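Local coordinates for protein aminoacyl-histidine dipeptidase (Vibrio alginolyticus, PDB 3MRU) that probably hydrolyses dipeptides, such as those ending in histidine, as a zinc-dependent metallopeptidase of the M20C family, at residues A[331-336]-A[348-352]. Residues are numbered along the deposited sequence; the frame is centred on the assembly and turned at random.
Sequences CPNGVM and TSLNV
The side-chain amide of Asn333 meets Val352 through its carbonyl: Val352 N donates to Asn333 OD1 over 2.9 Å, from above the amide plane, 43° out of it, and not along a lone pair. Leu350 O also lies 3.0 Å from Asn333 OD1 but, both being acceptors, they do not bond. Asparagine suits this place because, with CG anti to the backbone N (chi1 -174°), its short side chain reaches across to the facing strand and offers an acceptor where the main chain of 331-333 has not yet joined the sheet. The puckered ring of Pro332 turns its CB to Leu350 CD2 at 4.0 Å, just after the chain has left helix 318-330.

From Gly334 on, backbone pairing takes over. Gly334 and Leu350 form an antiparallel hydrogen-bonded pair, Gly334 N to Leu350 O at 2.8 Å and Leu350 N to Gly334 O at 2.9 Å. Gly334 has a positive phi of 92°, which glycine, lacking a CB, adopts readily. Met336 N then binds Thr348 O at 2.8 Å.

Leu350 is the main apolar contributor: its CD2 meets Pro332 CB and, at 4.0 Å, Met336 CE, which approach it from the same side. Flexible Met336, bent at chi2 and chi3, can fold back toward it. Val352 CG2 meets Cys331 SG at 3.8 Å; both residues are buried, where a branched apolar side chain and a small thiol fit. Helix 373-389 touches Cys331, Pro332 and Met336. On the face of Val335 and Ser349, the serine's small hydroxyl is hydrogen-bonded to His433.

The arrangement is an antiparallel beta hairpin, strands 334-338 and 346-358, within a large mixed sheet and away from the zinc sites.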
ATOM      1  N   CYS A 331      14.369   2.403  20.425  1.00 61.56           N
ATOM      2  CA  CYS A 331      13.495   2.700  19.300  1.00 61.40           C
ATOM      3  C   CYS A 331      12.210   1.832  19.225  1.00 60.72           C
ATOM      4  O   CYS A 331      12.286   0.611  19.257  1.00 60.96           O
ATOM      5  CB  CYS A 331      14.359   2.596  18.038  1.00 70.78           C
ATOM      6  SG  CYS A 331      13.525   2.785  16.502  1.00 72.95           S
ATOM      7  N   PRO A 332      11.032   2.466  19.141  1.00 56.84           N
ATOM      8  CA  PRO A 332       9.766   1.746  19.022  1.00 56.91           C
ATOM      9  C   PRO A 332       9.684   0.950  17.732  1.00 57.03           C
ATOM     10  O   PRO A 332      10.392   1.257  16.782  1.00 57.20           O
ATOM     11  CB  PRO A 332       8.729   2.859  18.996  1.00 49.53           C
ATOM     12  CG  PRO A 332       9.478   4.042  18.527  1.00 49.58           C
ATOM     13  CD  PRO A 332      10.813   3.919  19.156  1.00 49.94           C
ATOM     14  N   ASN A 333       8.834  -0.075  17.715  1.00 65.19           N
ATOM     15  CA  ASN A 333       8.642  -0.931  16.547  1.00 65.19           C
ATOM     16  C   ASN A 333       7.358  -1.740  16.664  1.00 65.02           C
ATOM     17  O   ASN A 333       6.950  -2.094  17.766  1.00 65.36           O
ATOM     18  CB  ASN A 333       9.827  -1.878  16.335  1.00 56.08           C
ATOM     19  CG  ASN A 333       9.704  -2.667  15.039  1.00 57.25           C
ATOM     20  OD1 ASN A 333       9.486  -2.093  13.973  1.00 58.65           O
ATOM     21  ND2 ASN A 333       9.829  -3.984  15.125  1.00 57.34           N
ATOM     22  N   GLY A 334       6.733  -2.039  15.530  1.00 58.07           N
ATOM     23  CA  GLY A 334       5.485  -2.781  15.521  1.00 58.10           C
ATOM     24  C   GLY A 334       4.303  -1.844  15.554  1.00 58.41           C
ATOM     25  O   GLY A 334       4.313  -0.821  14.878  1.00 58.59           O
ATOM     26  N   VAL A 335       3.283  -2.191  16.338  1.00 63.40           N
ATOM     27  CA  VAL A 335       2.046  -1.398  16.429  1.00 63.79           C
ATOM     28  C   VAL A 335       2.200  -0.334  17.497  1.00 65.11           C
ATOM     29  O   VAL A 335       2.663  -0.610  18.577  1.00 65.71           O
ATOM     30  CB  VAL A 335       0.831  -2.293  16.787  1.00 41.65           C
ATOM     31  CG1 VAL A 335      -0.472  -1.494  16.772  1.00 39.82           C
ATOM     32  CG2 VAL A 335       0.753  -3.488  15.855  1.00 40.41           C
ATOM     33  N   MET A 336       1.802   0.888  17.225  1.00 59.14           N
ATOM     34  CA  MET A 336       1.856   1.888  18.282  1.00 60.66           C
ATOM     35  C   MET A 336       0.507   2.063  18.974  1.00 61.67           C
ATOM     36  O   MET A 336       0.441   2.405  20.149  1.00 61.36           O
ATOM     37  CB  MET A 336       2.420   3.194  17.727  1.00 71.06           C
ATOM     38  CG  MET A 336       3.863   3.088  17.284  1.00 71.32           C
ATOM     39  SD  MET A 336       4.925   2.808  18.697  1.00 73.25           S
ATOM     40  CE  MET A 336       5.346   1.086  18.489  1.00 75.33           C
ATOM     41  N   THR A 348      -1.788   3.050  14.216  1.00 66.57           N
ATOM     42  CA  THR A 348      -0.435   3.530  13.927  1.00 65.29           C
ATOM     43  C   THR A 348       0.585   2.407  14.081  1.00 64.52           C
ATOM     44  O   THR A 348       0.409   1.526  14.918  1.00 64.54           O
ATOM     45  CB  THR A 348      -0.009   4.739  14.821  1.00 55.16           C
ATOM     46  OG1 THR A 348      -1.038   5.731  14.878  1.00 54.00           O
ATOM     47  CG2 THR A 348       1.226   5.393  14.251  1.00 55.18           C
ATOM     48  N   SER A 349       1.642   2.434  13.271  1.00 54.88           N
ATOM     49  CA  SER A 349       2.685   1.437  13.378  1.00 54.49           C
ATOM     50  C   SER A 349       3.939   1.888  12.675  1.00 54.40           C
ATOM     51  O   SER A 349       3.921   2.861  11.918  1.00 54.55           O
ATOM     52  CB  SER A 349       2.246   0.131  12.756  1.00 57.86           C
ATOM     53  OG  SER A 349       2.225   0.268  11.349  1.00 58.47           O
ATOM     54  N   LEU A 350       5.023   1.169  12.935  1.00 52.54           N
ATOM     55  CA  LEU A 350       6.271   1.386  12.248  1.00 52.83           C
ATOM     56  C   LEU A 350       7.105   0.106  12.198  1.00 53.51           C
ATOM     57  O   LEU A 350       6.971  -0.789  13.034  1.00 53.23           O
ATOM     58  CB  LEU A 350       7.062   2.532  12.882  1.00 55.68           C
ATOM     59  CG  LEU A 350       8.087   2.310  13.985  1.00 54.63           C
ATOM     60  CD1 LEU A 350       9.085   3.427  13.940  1.00 53.72           C
ATOM     61  CD2 LEU A 350       7.364   2.299  15.287  1.00 55.29           C
ATOM     62  N   ASN A 351       7.968   0.033  11.200  1.00 55.97           N
ATOM     63  CA  ASN A 351       8.748  -1.144  10.976  1.00 57.02           C
ATOM     64  C   ASN A 351      10.176  -0.696  10.799  1.00 57.34           C
ATOM     65  O   ASN A 351      10.457   0.029   9.861  1.00 57.88           O
ATOM     66  CB  ASN A 351       8.237  -1.848   9.719  1.00 65.04           C
ATOM     67  CG  ASN A 351       9.112  -3.029   9.278  1.00 67.30           C
ATOM     68  OD1 ASN A 351       8.941  -3.545   8.181  1.00 69.00           O
ATOM     69  ND2 ASN A 351      10.046  -3.456  10.127  1.00 70.88           N
ATOM     70  N   VAL A 352      11.060  -1.079  11.719  1.00 58.04           N
ATOM     71  CA  VAL A 352      12.492  -0.922  11.512  1.00 58.08           C
ATOM     72  C   VAL A 352      12.907  -2.064  10.586  1.00 58.69           C
ATOM     73  O   VAL A 352      13.256  -3.177  11.037  1.00 58.63           O
ATOM     74  CB  VAL A 352      13.285  -0.953  12.840  1.00 52.77           C
ATOM     75  CG1 VAL A 352      14.769  -1.144  12.568  1.00 51.09           C
ATOM     76  CG2 VAL A 352      13.033   0.326  13.629  1.00 51.99           C
TER